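Local coordinates for protein terminal oxygenase component of carbazole (Janthinobacterium sp., PDB 7BUG) that catalyses angular dioxygenation of carbazole as the terminal oxygenase of carbazole 1,9a-dioxygenase, with a Rieske [2Fe-2S] cluster and a mononuclear iron, at residues 44-47 with 52-55; 65-70 with 74-79; 86-91 with 97-102. One frame throughout, in Å; residues are numbered along the deposited sequence.

From the N terminus, the three contacts follow one another in series, none nesting in or crossing another, all within the Rieske domain. Contact 1 closes the short turn between strands 44-48 and 51-58, at the outer end of the six-stranded sheet. Strand 51-58 then pairs with 61-66, Leu54 N reaching Leu65 O and Asn52 O reaching Asp67 N, which leads into contact 2. That contact closes the first cluster loop, which carries Cys69. Contact 3 closes the second, carrying Cys90, in the hairpin of strands 87-89 and 95-98. Tyr97 OH near Leu70 N and Trp91 NE1 near Gln75 O tie the two loops together, while Ile88 and Trp99 pack on Leu54 of contact 1.

Contact 1 (44-47 with 52-55); sequences KTLK and NLLV. With PG4 (tetraethylene glycol), chain I.
Lys47 and Asn52 face each other beside the turn of an antiparallel beta hairpin, strands 44-48 and 51-58, at the edge of the Rieske domain's large sheet. Lys47 runs out with CG anti to its own N (chi1 -177°) and bends at chi3, which lays CE 3.2 Å from Asn52 OD1. Its NZ then meets a tetraethylene glycol, probably from the crystallisation liquor, giving one hydrogen bond to O2 and weak ones to O3 and O4. Asn52 ND2 points at the same O2, 2.9 Å away and nearly straight (172°). With an alanine in place of Lys47, the glycol is likely to lose its ammonium donor, keeping of these bonds only that from Asn52 ND2, and Asn52 OD1 its CE neighbour. Leu46, Leu53 and Val55 share the opposite face of the sheet. There the Leu46 methyls divide: CD1 approaches Leu53 CD1 at 4.3 Å and CD2 lies against Val55 CG2 at 4.1 Å, while strand 132-137 packs on Leu53 and Val55. Two pairs of backbone bonds hold the strands, Lys44 with Val55 and Leu46 with Leu53. On the Lys47 face, Thr45 CG2 touches Leu54 CD2 at 4.0 Å, and that same CD2 sits 3.5 Å from Lys44 O.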
loop_
_atom_site.group_PDB
_atom_site.type_symbol
_atom_site.label_atom_id
_atom_site.label_comp_id
_atom_site.label_asym_id
_atom_site.label_seq_id
_atom_site.Cartn_x
_atom_site.Cartn_y
_atom_site.Cartn_z
ATOM N N LYS A 44 9.455 -22.468 15.240
ATOM C CA LYS A 44 9.804 -21.151 14.655
ATOM C C LYS A 44 9.034 -21.018 13.356
ATOM O O LYS A 44 8.882 -22.032 12.632
ATOM C CB LYS A 44 11.309 -21.087 14.430
ATOM C CG LYS A 44 12.146 -21.154 15.710
ATOM C CD LYS A 44 12.091 -19.849 16.511
ATOM C CE LYS A 44 12.857 -19.855 17.825
ATOM N NZ LYS A 44 12.646 -21.118 18.574
ATOM N N THR A 45 8.575 -19.806 13.040
ATOM C CA THR A 45 7.856 -19.502 11.784
ATOM C C THR A 45 8.817 -18.829 10.835
ATOM O O THR A 45 9.662 -18.071 11.301
ATOM C CB THR A 45 6.828 -18.390 11.985
ATOM O OG1 THR A 45 7.542 -17.311 12.593
ATOM C CG2 THR A 45 5.708 -18.782 12.889
ATOM N N LEU A 46 8.654 -19.092 9.552
ATOM C CA LEU A 46 9.408 -18.341 8.545
ATOM C C LEU A 46 8.636 -18.451 7.236
ATOM O O LEU A 46 7.741 -19.282 7.119
ATOM C CB LEU A 46 10.816 -18.879 8.449
ATOM C CG LEU A 46 10.905 -20.343 8.024
ATOM C CD1 LEU A 46 11.168 -20.476 6.548
ATOM C CD2 LEU A 46 11.991 -21.020 8.823
ATOM N N LYS A 47 8.970 -17.587 6.312
ATOM C CA LYS A 47 8.389 -17.627 4.957
ATOM C C LYS A 47 9.516 -17.935 3.961
ATOM O O LYS A 47 10.555 -17.251 3.960
ATOM C CB LYS A 47 7.657 -16.320 4.674
ATOM C CG LYS A 47 6.975 -16.364 3.316
ATOM C CD LYS A 47 6.230 -15.071 2.969
ATOM C CE LYS A 47 4.859 -15.088 3.580
ATOM N NZ LYS A 47 4.145 -13.851 3.211
ATOM N N ASN A 52 4.448 -19.851 4.118
ATOM C CA ASN A 52 4.683 -19.756 5.581
ATOM C C ASN A 52 4.902 -21.184 6.085
ATOM O O ASN A 52 4.034 -22.052 5.838
ATOM C CB ASN A 52 3.514 -19.144 6.371
ATOM C CG ASN A 52 3.340 -17.670 6.052
ATOM O OD1 ASN A 52 4.321 -16.924 6.106
ATOM N ND2 ASN A 52 2.143 -17.275 5.678
ATOM N N LEU A 53 6.008 -21.397 6.791
ATOM C CA LEU A 53 6.392 -22.705 7.314
ATOM C C LEU A 53 6.636 -22.633 8.816
ATOM O O LEU A 53 7.025 -21.560 9.377
ATOM C CB LEU A 53 7.690 -23.149 6.654
ATOM C CG LEU A 53 7.702 -23.190 5.120
ATOM C CD1 LEU A 53 9.040 -23.642 4.582
ATOM C CD2 LEU A 53 6.567 -24.019 4.562
ATOM N N LEU A 54 6.462 -23.786 9.439
ATOM C CA LEU A 54 6.801 -23.975 10.861
ATOM C C LEU A 54 7.897 -25.022 10.933
ATOM O O LEU A 54 7.796 -26.056 10.232
ATOM C CB LEU A 54 5.615 -24.512 11.643
ATOM C CG LEU A 54 4.763 -23.515 12.392
ATOM C CD1 LEU A 54 3.681 -24.299 13.106
ATOM C CD2 LEU A 54 5.576 -22.697 13.404
ATOM N N VAL A 55 8.916 -24.736 11.704
ATOM C CA VAL A 55 10.020 -25.699 11.968
ATOM C C VAL A 55 10.024 -25.972 13.461
ATOM O O VAL A 55 9.959 -25.047 14.260
ATOM C CB VAL A 55 11.372 -25.198 11.468
ATOM C CG1 VAL A 55 12.446 -26.214 11.749
ATOM C CG2 VAL A 55 11.329 -24.854 9.993
HETATM O O1 PG4 I . 1.180 -12.763 2.907
HETATM C C1 PG4 I . 0.870 -14.162 2.998
HETATM C C2 PG4 I . 0.543 -14.579 4.381
HETATM O O2 PG4 I . 1.718 -14.496 5.175
HETATM C C3 PG4 I . 1.504 -13.783 6.385
HETATM C C4 PG4 I . 2.742 -13.802 7.195
HETATM O O3 PG4 I . 3.763 -13.103 6.483
HETATM C C5 PG4 I . 5.052 -13.280 7.076
HETATM C C6 PG4 I . 6.017 -12.220 6.635
HETATM O O4 PG4 I . 6.077 -12.159 5.209
HETATM C C7 PG4 I . 6.805 -11.029 4.724
HETATM C C8 PG4 I . 8.217 -11.060 5.232
HETATM O O5 PG4 I . 9.097 -10.298 4.433
#

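Contact 2 (65-70 with 74-79); sequences LKDRCL and VQLSVK. With FES (Fe2/s2 (inorganic) cluster), chain D.
The carboxylate of Asp67 is met by Ser77 through the syn lone pairs of both oxygens and by Gln75 from above its plane. Ser77 N donates to OD1 (3.0 Å) and Ser77 OG to OD2 (2.6 Å), so one residue holds both oxygens. Gln75 NE2 comes from above the carboxylate, 55° out of its plane, to reach the same OD2 at 3.0 Å. OD2 lies almost in the plane of the Gln75 amide, and the two flat groups stand 73° apart. OD2 thus accepts twice, from different directions, and the three bonds together fix the rotation of the carboxylate. The trans chi1 of Asp67 (-173°) swings its carboxylate across, carrying OD1 to the start of the 3-10 segment 76-78, where the backbone N-H of Ser77 would probably help to stabilise negative charge on this buried group. Asp67 is also the centre of an inverse gamma turn, at which the chain leaves strand 61-66 for the first cluster-binding loop of the Rieske fold. Two residues on, Cys69 N donates to Val74 O at 2.8 Å and closes the base of that loop. Cys69 SG binds FE1 of the [2Fe-2S] cluster at 2.4 Å, a role it shares with Cys90. Leu76 CD1 packs 3.9 Å from Cys69 CB, beside the cysteine. On the neighbouring subunit, Met340 packs on Val74 and Phe343 on Arg68. Val74 CG2 lies 3.7 Å from the bridging sulfide S2.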
loop_
_atom_site.group_PDB
_atom_site.type_symbol
_atom_site.label_atom_id
_atom_site.label_comp_id
_atom_site.label_asym_id
_atom_site.label_seq_id
_atom_site.Cartn_x
_atom_site.Cartn_y
_atom_site.Cartn_z
ATOM N N LEU A 65 6.423 -28.256 8.822
ATOM C CA LEU A 65 4.998 -28.309 8.428
ATOM C C LEU A 65 4.647 -26.984 7.797
ATOM O O LEU A 65 5.187 -25.955 8.210
ATOM C CB LEU A 65 4.098 -28.465 9.655
ATOM C CG LEU A 65 3.858 -29.853 10.186
ATOM C CD1 LEU A 65 3.133 -29.743 11.507
ATOM C CD2 LEU A 65 3.036 -30.670 9.186
ATOM N N LYS A 66 3.787 -27.016 6.812
ATOM C CA LYS A 66 3.229 -25.742 6.303
ATOM C C LYS A 66 2.478 -25.069 7.449
ATOM O O LYS A 66 1.631 -25.673 8.072
ATOM C CB LYS A 66 2.400 -25.955 5.050
ATOM C CG LYS A 66 1.747 -24.662 4.568
ATOM C CD LYS A 66 1.252 -24.861 3.145
ATOM C CE LYS A 66 2.367 -24.934 2.139
ATOM N NZ LYS A 66 1.886 -24.701 0.772
ATOM N N ASP A 67 2.717 -23.785 7.639
ATOM C CA ASP A 67 2.047 -22.995 8.689
ATOM C C ASP A 67 0.721 -22.463 8.155
ATOM O O ASP A 67 0.565 -21.249 7.965
ATOM C CB ASP A 67 2.990 -21.898 9.137
ATOM C CG ASP A 67 2.499 -21.090 10.338
ATOM O OD1 ASP A 67 1.591 -21.555 11.069
ATOM O OD2 ASP A 67 3.115 -20.021 10.577
ATOM N N ARG A 68 -0.206 -23.358 7.839
ATOM C CA ARG A 68 -1.517 -22.979 7.237
ATOM C C ARG A 68 -2.443 -24.151 7.520
ATOM O O ARG A 68 -2.277 -25.223 6.878
ATOM C CB ARG A 68 -1.453 -22.671 5.756
ATOM C CG ARG A 68 -2.779 -22.129 5.236
ATOM C CD ARG A 68 -2.798 -21.693 3.782
ATOM N NE ARG A 68 -2.535 -22.880 3.024
ATOM C CZ ARG A 68 -1.998 -22.927 1.808
ATOM N NH1 ARG A 68 -1.741 -21.822 1.139
ATOM N NH2 ARG A 68 -1.726 -24.083 1.270
ATOM N N CYS A 69 -3.340 -24.007 8.490
ATOM C CA CYS A 69 -4.300 -25.068 8.831
ATOM C C CYS A 69 -5.115 -25.476 7.582
ATOM O O CYS A 69 -5.556 -24.605 6.829
ATOM C CB CYS A 69 -5.188 -24.637 9.979
ATOM S SG CYS A 69 -6.196 -26.005 10.599
ATOM N N LEU A 70 -5.372 -26.768 7.414
ATOM C CA LEU A 70 -6.228 -27.290 6.308
ATOM C C LEU A 70 -7.666 -26.797 6.412
ATOM O O LEU A 70 -8.381 -26.789 5.411
ATOM C CB LEU A 70 -6.224 -28.812 6.367
ATOM C CG LEU A 70 -4.911 -29.482 6.048
ATOM C CD1 LEU A 70 -5.075 -31.008 6.092
ATOM C CD2 LEU A 70 -4.292 -29.020 4.749
ATOM N N VAL A 74 -5.795 -20.641 8.783
ATOM C CA VAL A 74 -5.053 -19.786 9.733
ATOM C C VAL A 74 -3.608 -20.267 9.857
ATOM O O VAL A 74 -3.311 -21.435 9.685
ATOM C CB VAL A 74 -5.736 -19.714 11.098
ATOM C CG1 VAL A 74 -7.159 -19.172 11.017
ATOM C CG2 VAL A 74 -5.679 -21.052 11.848
ATOM N N GLN A 75 -2.703 -19.377 10.222
ATOM C CA GLN A 75 -1.352 -19.797 10.692
ATOM C C GLN A 75 -1.515 -20.436 12.082
ATOM O O GLN A 75 -2.009 -19.801 13.024
ATOM C CB GLN A 75 -0.410 -18.611 10.697
ATOM C CG GLN A 75 0.117 -18.323 9.296
ATOM C CD GLN A 75 1.033 -17.116 9.284
ATOM O OE1 GLN A 75 0.600 -15.982 8.960
ATOM N NE2 GLN A 75 2.296 -17.314 9.637
ATOM N N LEU A 76 -1.057 -21.661 12.225
ATOM C CA LEU A 76 -1.030 -22.319 13.545
ATOM C C LEU A 76 -0.126 -21.496 14.470
ATOM O O LEU A 76 -0.366 -21.501 15.688
ATOM C CB LEU A 76 -0.538 -23.758 13.403
ATOM C CG LEU A 76 -1.588 -24.724 12.874
ATOM C CD1 LEU A 76 -1.568 -24.627 11.393
ATOM C CD2 LEU A 76 -1.308 -26.116 13.383
ATOM N N SER A 77 0.878 -20.816 13.932
ATOM C CA SER A 77 1.874 -20.065 14.739
ATOM C C SER A 77 1.269 -18.862 15.458
ATOM O O SER A 77 1.947 -18.300 16.352
ATOM C CB SER A 77 3.007 -19.649 13.887
ATOM O OG SER A 77 2.597 -18.812 12.818
ATOM N N VAL A 78 0.066 -18.442 15.111
ATOM C CA VAL A 78 -0.608 -17.334 15.850
ATOM C C VAL A 78 -0.730 -17.705 17.325
ATOM O O VAL A 78 -0.568 -16.834 18.197
ATOM C CB VAL A 78 -1.970 -17.023 15.236
ATOM C CG1 VAL A 78 -2.768 -16.087 16.124
ATOM C CG2 VAL A 78 -1.824 -16.456 13.835
ATOM N N LYS A 79 -0.895 -18.978 17.605
ATOM C CA LYS A 79 -0.929 -19.482 18.986
ATOM C C LYS A 79 -0.550 -20.957 18.964
ATOM O O LYS A 79 -1.370 -21.807 18.662
ATOM C CB LYS A 79 -2.299 -19.308 19.634
ATOM C CG LYS A 79 -2.351 -19.780 21.088
ATOM C CD LYS A 79 -3.711 -19.593 21.732
ATOM C CE LYS A 79 -3.771 -19.990 23.202
ATOM N NZ LYS A 79 -3.653 -21.458 23.434
HETATM FE FE1 FES D . -7.303 -24.824 12.329
HETATM FE FE2 FES D . -10.007 -24.767 12.327
HETATM S S1 FES D . -8.665 -26.245 13.340
HETATM S S2 FES D . -8.625 -23.299 11.344
#

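Contact 3 (86-91 with 97-102); sequences STITCW and YRWEDG. With MG (magnesium ion), chain F; FES (Fe2/s2 (inorganic) cluster), chain D.
Trp99 packs on Ser86, Thr87 and Ile88 across the antiparallel hairpin of strands 87-89 and 95-98, part of the cluster-binding subdomain of the Rieske fold. Its CB starts beside Ser86 O, and CG stands anti to the carbonyl carbon (chi1 -71°), which turns the indole back along the partner strand. CD1 comes to 3.5 Å from Ser86 O, with the Ser86 carbonyl at the ring edge. One atom further, NE1 is 3.3 Å from Thr87 O, also near the ring plane, and gives a weak hydrogen bond to a water that also lies close to Thr87 O. Beyond NE1, Ile88 CG2 lies 3.8 Å above one face of the indole, offset toward the rim, and Ile88 CB sits 3.9 Å from Trp99 CZ2. The six-membered ring ends against Leu54 and Leu65 of the large sheet; Tyr63 also packs on Trp99.

The backbones pair through Ile88 and Tyr97, with Tyr97 N to Ile88 O at 2.9 Å. Past the end of the pairing, Trp99 N bonds Ser86 O at 3.1 Å, with the donor tilted from the carbonyl plane. A water donates to the same oxygen and accepts from Glu100 N. Down the hairpin, Cys90 SG binds FE1 of the cluster at 2.3 Å, and Tyr97 OH bonds Leu70 N, linking the two cluster loops. At the other end, Arg98 grips Asp101 side-on, NE to OD1 and NH2 to OD2, spanning the turn after strand 95-98, where Gly102 N also bonds Arg98 O. In that turn Glu100 O binds a magnesium ion at 2.1 Å; five waters complete its shell, one donating to Trp99 O and another to Glu100 OE2.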
loop_
_atom_site.group_PDB
_atom_site.type_symbol
_atom_site.label_atom_id
_atom_site.label_comp_id
_atom_site.label_asym_id
_atom_site.label_seq_id
_atom_site.Cartn_x
_atom_site.Cartn_y
_atom_site.Cartn_z
ATOM N N SER A 86 4.895 -35.274 19.594
ATOM C CA SER A 86 4.839 -35.646 18.171
ATOM C C SER A 86 3.850 -34.806 17.366
ATOM O O SER A 86 3.765 -35.061 16.178
ATOM C CB SER A 86 4.546 -37.082 17.993
ATOM O OG SER A 86 3.294 -37.402 18.530
ATOM N N THR A 87 3.098 -33.922 18.013
ATOM C CA THR A 87 1.982 -33.269 17.294
ATOM C C THR A 87 1.956 -31.756 17.507
ATOM O O THR A 87 2.569 -31.208 18.433
ATOM C CB THR A 87 0.601 -33.842 17.645
ATOM O OG1 THR A 87 0.343 -33.597 19.022
ATOM C CG2 THR A 87 0.494 -35.323 17.327
ATOM N N ILE A 88 1.167 -31.093 16.684
ATOM C CA ILE A 88 0.754 -29.690 16.951
ATOM C C ILE A 88 -0.754 -29.628 16.755
ATOM O O ILE A 88 -1.257 -30.291 15.808
ATOM C CB ILE A 88 1.519 -28.654 16.075
ATOM C CG1 ILE A 88 1.106 -27.211 16.403
ATOM C CG2 ILE A 88 1.406 -28.992 14.611
ATOM C CD1 ILE A 88 2.041 -26.135 15.827
ATOM N N THR A 89 -1.440 -28.845 17.589
ATOM C CA THR A 89 -2.900 -28.701 17.574
ATOM C C THR A 89 -3.189 -27.265 17.122
ATOM O O THR A 89 -2.720 -26.319 17.815
ATOM C CB THR A 89 -3.468 -28.992 18.979
ATOM O OG1 THR A 89 -3.199 -30.370 19.244
ATOM C CG2 THR A 89 -4.934 -28.678 19.095
ATOM N N CYS A 90 -3.945 -27.102 16.062
ATOM C CA CYS A 90 -4.377 -25.738 15.662
ATOM C C CYS A 90 -5.140 -25.131 16.832
ATOM O O CYS A 90 -5.996 -25.800 17.464
ATOM C CB CYS A 90 -5.218 -25.802 14.406
ATOM S SG CYS A 90 -5.727 -24.152 13.880
ATOM N N TRP A 91 -4.904 -23.867 17.098
ATOM C CA TRP A 91 -5.535 -23.124 18.206
ATOM C C TRP A 91 -7.025 -22.862 17.966
ATOM O O TRP A 91 -7.704 -22.474 18.928
ATOM C CB TRP A 91 -4.785 -21.817 18.416
ATOM C CG TRP A 91 -4.675 -21.022 17.167
ATOM C CD1 TRP A 91 -3.628 -21.031 16.276
ATOM C CD2 TRP A 91 -5.671 -20.139 16.613
ATOM N NE1 TRP A 91 -3.894 -20.191 15.231
ATOM C CE2 TRP A 91 -5.147 -19.662 15.383
ATOM C CE3 TRP A 91 -6.930 -19.716 17.010
ATOM C CZ2 TRP A 91 -5.842 -18.753 14.579
ATOM C CZ3 TRP A 91 -7.643 -18.857 16.195
ATOM C CH2 TRP A 91 -7.106 -18.391 14.987
ATOM N N TYR A 97 -2.073 -32.347 14.009
ATOM C CA TYR A 97 -1.217 -32.883 12.935
ATOM C C TYR A 97 0.049 -33.500 13.525
ATOM O O TYR A 97 0.637 -32.988 14.468
ATOM C CB TYR A 97 -0.849 -31.772 11.966
ATOM C CG TYR A 97 -2.046 -31.023 11.424
ATOM C CD1 TYR A 97 -2.673 -31.457 10.267
ATOM C CD2 TYR A 97 -2.454 -29.826 11.984
ATOM C CE1 TYR A 97 -3.716 -30.753 9.707
ATOM C CE2 TYR A 97 -3.515 -29.118 11.451
ATOM C CZ TYR A 97 -4.139 -29.576 10.299
ATOM O OH TYR A 97 -5.127 -28.783 9.762
ATOM N N ARG A 98 0.468 -34.611 12.938
ATOM C CA ARG A 98 1.801 -35.174 13.248
ATOM C C ARG A 98 2.886 -34.375 12.543
ATOM O O ARG A 98 2.795 -34.201 11.337
ATOM C CB ARG A 98 1.836 -36.644 12.847
ATOM C CG ARG A 98 0.832 -37.482 13.621
ATOM C CD ARG A 98 1.278 -38.931 13.509
ATOM N NE ARG A 98 1.052 -39.423 12.188
ATOM C CZ ARG A 98 0.141 -40.336 11.840
ATOM N NH1 ARG A 98 -0.689 -40.850 12.743
ATOM N NH2 ARG A 98 0.068 -40.740 10.583
ATOM N N TRP A 99 3.934 -33.974 13.250
ATOM C CA TRP A 99 5.107 -33.349 12.623
ATOM C C TRP A 99 5.712 -34.301 11.596
ATOM O O TRP A 99 6.255 -33.828 10.607
ATOM C CB TRP A 99 6.119 -32.947 13.685
ATOM C CG TRP A 99 5.699 -31.795 14.530
ATOM C CD1 TRP A 99 5.120 -31.805 15.774
ATOM C CD2 TRP A 99 5.840 -30.402 14.156
ATOM N NE1 TRP A 99 4.910 -30.524 16.201
ATOM C CE2 TRP A 99 5.373 -29.646 15.242
ATOM C CE3 TRP A 99 6.368 -29.734 13.051
ATOM C CZ2 TRP A 99 5.316 -28.248 15.223
ATOM C CZ3 TRP A 99 6.359 -28.346 13.052
ATOM C CH2 TRP A 99 5.915 -27.618 14.151
ATOM N N GLU A 100 5.758 -35.613 11.869
ATOM C CA GLU A 100 6.604 -36.508 11.039
ATOM C C GLU A 100 6.023 -36.666 9.635
ATOM O O GLU A 100 6.828 -36.797 8.686
ATOM C CB GLU A 100 6.719 -37.880 11.726
ATOM C CG GLU A 100 7.750 -38.755 11.064
ATOM C CD GLU A 100 7.196 -39.528 9.894
ATOM O OE1 GLU A 100 5.980 -39.893 9.955
ATOM O OE2 GLU A 100 7.979 -39.788 8.947
ATOM N N ASP A 101 4.702 -36.649 9.436
ATOM C CA ASP A 101 4.128 -36.901 8.106
ATOM C C ASP A 101 2.971 -35.956 7.757
ATOM O O ASP A 101 2.373 -36.108 6.661
ATOM C CB ASP A 101 3.645 -38.341 7.971
ATOM C CG ASP A 101 2.680 -38.788 9.035
ATOM O OD1 ASP A 101 2.084 -37.948 9.741
ATOM O OD2 ASP A 101 2.474 -40.033 9.122
ATOM N N GLY A 102 2.653 -35.032 8.646
ATOM C CA GLY A 102 1.571 -34.040 8.470
ATOM C C GLY A 102 0.167 -34.593 8.566
ATOM O O GLY A 102 -0.805 -33.878 8.334
HETATM MG MG MG F . 8.324 -36.020 7.448
HETATM FE FE1 FES D . -7.303 -24.824 12.329
HETATM FE FE2 FES D . -10.007 -24.767 12.327
HETATM S S1 FES D . -8.665 -26.245 13.340
HETATM S S2 FES D . -8.625 -23.299 11.344
HETATM O O HOH W 1 5.113 -36.825 14.400
HETATM O O HOH W 2 5.286 -31.177 19.169
HETATM O O HOH W 3 7.724 -34.097 8.271
HETATM O O HOH W 4 8.647 -38.070 6.934
HETATM O O HOH W 5 9.809 -36.092 8.872
HETATM O O HOH W 6 9.595 -35.062 6.130
HETATM O O HOH W 7 6.780 -35.945 5.993
#